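Local coordinates for protein 3,4-dihydroxybenzoate decarboxylase (Enterobacter cloacae, PDB 5NY5) that catalyses the decarboxylation of 3,4-dihydroxybenzoate with prenylated flavin and, in the reverse direction, carboxylates catechols at the para position, at residues P116-V121 with I264-L269; T419-Q422 with S426-T429. All coordinates share one frame; numbering follows the deposited sequence.

The two contacts follow one another along the chain, neither nested nor crossed. Interaction 1 comes first. It brings residues 116-121, a 3-10 turn leading into strand 120-123, beside strand 263-269 and so closes a long loop of 142 residues within the Rift-related, flavin-binding-type domain. Interaction 2 lies in the C-terminal domain. It closes a very short loop, with three residues between 419-422 and 426-429, and joins the exit of helix 410-419 to the start of strand 427-434. The centres of interaction 1 and interaction 2 are about 54 Å apart, on opposite sides of the chain's centre. They do not touch. Both are remote from the flavin and manganese sites.

Interaction 1 of 2, residues P116-V121 with I264-L269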
ATOM      1  N   PRO A 116      43.302  40.218 -24.159  1.00 64.74           N
ATOM      2  CA  PRO A 116      42.543  41.403 -23.728  1.00 64.14           C
ATOM      3  C   PRO A 116      42.242  41.413 -22.244  1.00 62.96           C
ATOM      4  O   PRO A 116      42.108  42.490 -21.653  1.00 63.05           O
ATOM      5  CB  PRO A 116      41.258  41.312 -24.560  1.00 63.33           C
ATOM      6  CG  PRO A 116      41.631  40.498 -25.741  1.00 64.24           C
ATOM      7  CD  PRO A 116      42.642  39.511 -25.267  1.00 64.55           C
ATOM      8  N   CYS A 117      42.147  40.236 -21.620  1.00 63.11           N
ATOM      9  CA  CYS A 117      41.871  40.178 -20.192  1.00 61.15           C
ATOM     10  C   CYS A 117      42.925  40.920 -19.383  1.00 62.30           C
ATOM     11  O   CYS A 117      42.618  41.451 -18.315  1.00 61.92           O
ATOM     12  CB  CYS A 117      41.772  38.723 -19.732  1.00 60.38           C
ATOM     13  SG  CYS A 117      43.345  37.848 -19.608  1.00 61.77           S
ATOM     14  N   GLN A 118      44.159  40.998 -19.882  1.00 63.87           N
ATOM     15  CA  GLN A 118      45.251  41.636 -19.157  1.00 65.21           C
ATOM     16  C   GLN A 118      45.511  43.069 -19.618  1.00 66.40           C
ATOM     17  O   GLN A 118      46.642  43.556 -19.519  1.00 68.04           O
ATOM     18  CB  GLN A 118      46.521  40.794 -19.271  1.00 66.42           C
ATOM     19  CG  GLN A 118      46.411  39.444 -18.585  1.00 65.57           C
ATOM     20  CD  GLN A 118      47.699  38.652 -18.620  1.00 66.96           C
ATOM     21  OE1 GLN A 118      48.656  39.031 -19.292  1.00 68.53           O
ATOM     22  NE2 GLN A 118      47.732  37.546 -17.889  1.00 66.53           N
ATOM     23  N   GLU A 119      44.481  43.763 -20.112  1.00 65.73           N
ATOM     24  CA  GLU A 119      44.635  45.174 -20.446  1.00 66.92           C
ATOM     25  C   GLU A 119      44.808  46.042 -19.207  1.00 67.31           C
ATOM     26  O   GLU A 119      45.350  47.146 -19.310  1.00 68.81           O
ATOM     27  CB  GLU A 119      43.436  45.661 -21.262  1.00 66.20           C
ATOM     28  CG  GLU A 119      43.406  45.153 -22.694  1.00 66.54           C
ATOM     29  CD  GLU A 119      42.074  45.408 -23.376  1.00 65.67           C
ATOM     30  OE1 GLU A 119      41.170  45.968 -22.723  1.00 64.74           O
ATOM     31  OE2 GLU A 119      41.930  45.049 -24.564  1.00 66.05           O
ATOM     32  N   GLN A 120      44.347  45.575 -18.049  1.00 66.16           N
ATOM     33  CA  GLN A 120      44.598  46.221 -16.769  1.00 66.72           C
ATOM     34  C   GLN A 120      45.114  45.179 -15.790  1.00 66.55           C
ATOM     35  O   GLN A 120      44.732  44.007 -15.851  1.00 65.35           O
ATOM     36  CB  GLN A 120      43.337  46.871 -16.182  1.00 65.70           C
ATOM     37  CG  GLN A 120      42.683  47.927 -17.045  1.00 65.88           C
ATOM     38  CD  GLN A 120      41.462  48.532 -16.378  1.00 65.00           C
ATOM     39  OE1 GLN A 120      40.359  48.485 -16.919  1.00 63.89           O
ATOM     40  NE2 GLN A 120      41.654  49.098 -15.192  1.00 65.65           N
ATOM     41  N   VAL A 121      45.983  45.611 -14.882  1.00 67.92           N
ATOM     42  CA  VAL A 121      46.535  44.734 -13.856  1.00 68.12           C
ATOM     43  C   VAL A 121      46.551  45.482 -12.532  1.00 68.87           C
ATOM     44  O   VAL A 121      47.057  46.606 -12.456  1.00 70.36           O
ATOM     45  CB  VAL A 121      47.950  44.239 -14.215  1.00 69.62           C
ATOM     46  CG1 VAL A 121      48.549  43.484 -13.047  1.00 70.14           C
ATOM     47  CG2 VAL A 121      47.909  43.349 -15.445  1.00 68.96           C
ATOM     48  N   ILE A 264      39.775  38.779 -14.420  1.00 66.11           N
ATOM     49  CA  ILE A 264      40.524  37.652 -13.880  1.00 66.92           C
ATOM     50  C   ILE A 264      40.894  37.970 -12.440  1.00 67.96           C
ATOM     51  O   ILE A 264      41.338  39.082 -12.135  1.00 68.90           O
ATOM     52  CB  ILE A 264      41.797  37.357 -14.700  1.00 68.22           C
ATOM     53  CG1 ILE A 264      41.459  37.177 -16.178  1.00 67.38           C
ATOM     54  CG2 ILE A 264      42.502  36.121 -14.161  1.00 69.12           C
ATOM     55  CD1 ILE A 264      40.598  35.983 -16.448  1.00 66.04           C
ATOM     56  N   ILE A 265      40.711  36.996 -11.556  1.00 67.90           N
ATOM     57  CA  ILE A 265      41.186  37.082 -10.182  1.00 69.16           C
ATOM     58  C   ILE A 265      42.243  36.003  -9.998  1.00 70.48           C
ATOM     59  O   ILE A 265      41.943  34.807 -10.098  1.00 69.90           O
ATOM     60  CB  ILE A 265      40.046  36.918  -9.168  1.00 68.22           C
ATOM     61  CG1 ILE A 265      38.967  37.972  -9.401  1.00 67.01           C
ATOM     62  CG2 ILE A 265      40.580  37.022  -7.752  1.00 69.72           C
ATOM     63  CD1 ILE A 265      37.817  37.887  -8.422  1.00 66.19           C
ATOM     64  N   GLU A 266      43.480  36.422  -9.753  1.00 72.34           N
ATOM     65  CA  GLU A 266      44.585  35.505  -9.506  1.00 73.94           C
ATOM     66  C   GLU A 266      44.821  35.421  -8.005  1.00 75.14           C
ATOM     67  O   GLU A 266      45.118  36.434  -7.363  1.00 76.07           O
ATOM     68  CB  GLU A 266      45.853  35.963 -10.225  1.00 75.46           C
ATOM     69  CG  GLU A 266      45.751  35.958 -11.739  1.00 74.59           C
ATOM     70  CD  GLU A 266      47.045  36.376 -12.408  1.00 76.29           C
ATOM     71  OE1 GLU A 266      48.056  36.550 -11.696  1.00 78.17           O
ATOM     72  OE2 GLU A 266      47.051  36.530 -13.646  1.00 75.83           O
ATOM     73  N   GLY A 267      44.688  34.219  -7.450  1.00 75.23           N
ATOM     74  CA  GLY A 267      44.848  34.037  -6.025  1.00 76.42           C
ATOM     75  C   GLY A 267      45.373  32.656  -5.702  1.00 77.46           C
ATOM     76  O   GLY A 267      45.659  31.849  -6.588  1.00 77.32           O
ATOM     77  N   GLU A 268      45.496  32.395  -4.405  1.00 78.63           N
ATOM     78  CA  GLU A 268      45.968  31.116  -3.902  1.00 81.93           C
ATOM     79  C   GLU A 268      45.081  30.662  -2.753  1.00 79.49           C
ATOM     80  O   GLU A 268      44.585  31.477  -1.971  1.00 79.34           O
ATOM     81  CB  GLU A 268      47.426  31.200  -3.431  1.00 84.58           C
ATOM     82  CG  GLU A 268      48.425  31.454  -4.543  1.00 83.83           C
ATOM     83  CD  GLU A 268      49.808  31.776  -4.020  1.00 86.00           C
ATOM     84  OE1 GLU A 268      50.711  32.032  -4.844  1.00 86.88           O
ATOM     85  OE2 GLU A 268      49.993  31.776  -2.785  1.00 87.36           O
ATOM     86  N   LEU A 269      44.884  29.350  -2.665  1.00 79.45           N
ATOM     87  CA  LEU A 269      44.143  28.752  -1.559  1.00 79.39           C
ATOM     88  C   LEU A 269      45.100  28.543  -0.391  1.00 82.01           C
ATOM     89  O   LEU A 269      46.008  27.708  -0.464  1.00 83.57           O
ATOM     90  CB  LEU A 269      43.501  27.441  -1.999  1.00 78.29           C
ATOM     91  CG  LEU A 269      42.291  27.573  -2.925  1.00 75.67           C
ATOM     92  CD1 LEU A 269      42.180  26.376  -3.851  1.00 75.03           C
ATOM     93  CD2 LEU A 269      41.020  27.727  -2.109  1.00 74.52           C
TER
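Ile264 meets Cys117 in the one apolar touch of this contact. The gamma carbon CG1 of Ile264 lies 3.9 Å from CB of Cys117 and 4.0 Å from its SG. With chi1 at -54°, CG1 stands beside the backbone N, on the side where Cys117 lies. The cysteine sits in a short 3-10 turn, which is closed by a 3.1 Å bond from Glu119 N to Pro116 O. Its side chain also packs on Val248.

Two residues on, Glu266 points the same way as Ile264 and reaches toward Gln118. The approach is loose: Glu266 OE2 is 4.4 Å from Gln118 NE2. Each group is held by the main chain of 249-252 instead. Both carboxylate oxygens accept backbone N-H groups, OE1 from Ala252 and OE2 from Val251, while Gln118 NE2 donates to Gln249 O.

Strand 263-269 is an inner strand of the antiparallel sheet, paired with 204-210 and 303-311. Only 101 Å² is buried between the two segments, and no hydrogen bond joins them. The chemistry implies one small direct apolar touch; the polar ends are tied separately to 249-252, where two backbone N-H groups probably ease the buried carboxylate's charge.

Interaction 2 of 2, residues T419-Q422 with S426-T429; sequences TRMQ and SITT
Ser426 grips Gln422 at two points. Its backbone N gives a hydrogen bond to Gln422 O at 2.8 Å. In return, Gln422 N donates to Ser426 OG at 3.0 Å; the bond is almost straight, with an N-H...O angle of 167°. The serine chi1 of -39° sets OG beside its own backbone N, where it can take this second bond. Together the two bonds close the turn over the three residues between the segments.

The tight part continues at Met421, a selenomethionine. Its CG rests on Ser426 CB at 3.5 Å. Beyond this the packing is lighter. The chain of Met421 bends at chi3 (62°), and its terminal CE comes up to Ile427 CD1 at 4.0 Å, with the two side chains crossing at a slant.

The looser side lies along Ile427, Thr428 and Thr429, which are partly exposed. The two threonines make no touch with 419-422, but other subunits pack against them. Arg420 takes no part across the contact: the end of its side chain leads away from 426-429 and is buried elsewhere, in a salt bridge with Asp404. The amide of Gln422 is used between subunits: OE1 accepts from Cys457 N and Ser456 OG of a second subunit, so this turn forms part of a subunit interface.

In the fold, Arg420 is the first residue to leave helix 410-419, and the turn carries the chain into strand 427-434. That strand is an outermost strand of the mixed sheet within this chain and runs antiparallel to strand 455-462, with backbone hydrogen bonds between Ser426 and Asp462 and between Thr428 and Ile460.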
ATOM      1  N   THR A 419      -5.326  13.416 -17.879  1.00 39.01           N
ATOM      2  CA  THR A 419      -6.124  12.548 -18.733  1.00 39.46           C
ATOM      3  C   THR A 419      -5.422  11.257 -19.119  1.00 38.98           C
ATOM      4  O   THR A 419      -6.025  10.426 -19.802  1.00 39.36           O
ATOM      5  CB  THR A 419      -6.536  13.288 -20.011  1.00 40.22           C
ATOM      6  OG1 THR A 419      -5.391  13.447 -20.859  1.00 39.94           O
ATOM      7  CG2 THR A 419      -7.109  14.653 -19.675  1.00 40.78           C
ATOM      8  N   ARG A 420      -4.169  11.066 -18.717  1.00 38.25           N
ATOM      9  CA  ARG A 420      -3.393   9.895 -19.102  1.00 37.88           C
ATOM     10  C   ARG A 420      -2.729   9.277 -17.886  1.00 45.83           C
ATOM     11  O   ARG A 420      -1.571   8.851 -17.930  1.00 36.77           O
ATOM     12  CB  ARG A 420      -2.363  10.255 -20.169  1.00 37.87           C
ATOM     13  CG  ARG A 420      -2.981  10.571 -21.514  1.00 38.60           C
ATOM     14  CD  ARG A 420      -1.955  11.042 -22.518  1.00 38.66           C
ATOM     15  NE  ARG A 420      -2.527  11.107 -23.857  1.00 39.40           N
ATOM     16  CZ  ARG A 420      -1.852  11.456 -24.944  1.00 39.65           C
ATOM     17  NH1 ARG A 420      -0.570  11.776 -24.854  1.00 39.25           N
ATOM     18  NH2 ARG A 420      -2.461  11.484 -26.120  1.00 40.39           N
HETATM   19  N   MSE A 421      -3.465   9.198 -16.787  1.00 38.52           N
HETATM   20  CA  MSE A 421      -2.883   8.797 -15.522  1.00 36.59           C
HETATM   21  C   MSE A 421      -3.951   8.431 -14.499  1.00 36.74           C
HETATM   22  O   MSE A 421      -4.938   9.143 -14.336  1.00 37.22           O
HETATM   23  CB  MSE A 421      -2.014   9.927 -14.980  1.00 36.29           C
HETATM   24  CG  MSE A 421      -0.749   9.482 -14.295  1.00 48.34           C
HETATM   25 SE   MSE A 421      -0.239  10.735 -12.912  1.00 79.53          SE
HETATM   26  CE  MSE A 421      -1.810  10.539 -11.783  1.00 44.66           C
ATOM     27  N   GLN A 422      -3.745   7.315 -13.808  1.00 36.41           N
ATOM     28  CA  GLN A 422      -4.585   6.911 -12.688  1.00 36.51           C
ATOM     29  C   GLN A 422      -3.697   6.754 -11.464  1.00 35.93           C
ATOM     30  O   GLN A 422      -2.725   5.995 -11.494  1.00 35.52           O
ATOM     31  CB  GLN A 422      -5.338   5.618 -13.002  1.00 36.84           C
ATOM     32  CG  GLN A 422      -6.482   5.800 -13.998  1.00 37.61           C
ATOM     33  CD  GLN A 422      -7.649   6.603 -13.428  1.00 38.15           C
ATOM     34  OE1 GLN A 422      -7.816   6.703 -12.214  1.00 43.23           O
ATOM     35  NE2 GLN A 422      -8.461   7.174 -14.307  1.00 38.85           N
ATOM     36  N   SER A 426      -0.481   4.456 -11.984  1.00 34.90           N
ATOM     37  CA  SER A 426       0.585   5.085 -12.748  1.00 34.79           C
ATOM     38  C   SER A 426       1.681   5.700 -11.888  1.00 34.43           C
ATOM     39  O   SER A 426       2.559   6.380 -12.425  1.00 34.40           O
ATOM     40  CB  SER A 426      -0.005   6.159 -13.662  1.00 35.12           C
ATOM     41  OG  SER A 426      -1.235   5.747 -14.228  1.00 35.56           O
ATOM     42  N   ILE A 427       1.663   5.481 -10.576  1.00 34.22           N
ATOM     43  CA  ILE A 427       2.563   6.167  -9.656  1.00 33.98           C
ATOM     44  C   ILE A 427       3.351   5.123  -8.874  1.00 33.78           C
ATOM     45  O   ILE A 427       2.764   4.298  -8.165  1.00 44.43           O
ATOM     46  CB  ILE A 427       1.798   7.104  -8.708  1.00 34.05           C
ATOM     47  CG1 ILE A 427       0.953   8.094  -9.512  1.00 34.37           C
ATOM     48  CG2 ILE A 427       2.757   7.849  -7.809  1.00 34.65           C
ATOM     49  CD1 ILE A 427       0.239   9.132  -8.668  1.00 34.57           C
ATOM     50  N   THR A 428       4.677   5.171  -8.995  1.00 33.70           N
ATOM     51  CA  THR A 428       5.579   4.251  -8.312  1.00 33.62           C
ATOM     52  C   THR A 428       6.496   5.044  -7.394  1.00 33.54           C
ATOM     53  O   THR A 428       7.242   5.912  -7.857  1.00 33.62           O
ATOM     54  CB  THR A 428       6.403   3.441  -9.313  1.00 33.78           C
ATOM     55  OG1 THR A 428       5.533   2.639 -10.117  1.00 45.24           O
ATOM     56  CG2 THR A 428       7.367   2.535  -8.587  1.00 33.81           C
ATOM     57  N   THR A 429       6.446   4.742  -6.100  1.00 33.46           N
ATOM     58  CA  THR A 429       7.265   5.413  -5.102  1.00 33.47           C
ATOM     59  C   THR A 429       8.470   4.552  -4.750  1.00 33.56           C
ATOM     60  O   THR A 429       8.361   3.329  -4.634  1.00 33.58           O
ATOM     61  CB  THR A 429       6.454   5.716  -3.841  1.00 33.42           C
ATOM     62  OG1 THR A 429       5.816   4.517  -3.381  1.00 41.52           O
ATOM     63  CG2 THR A 429       5.400   6.776  -4.128  1.00 33.47           C
TER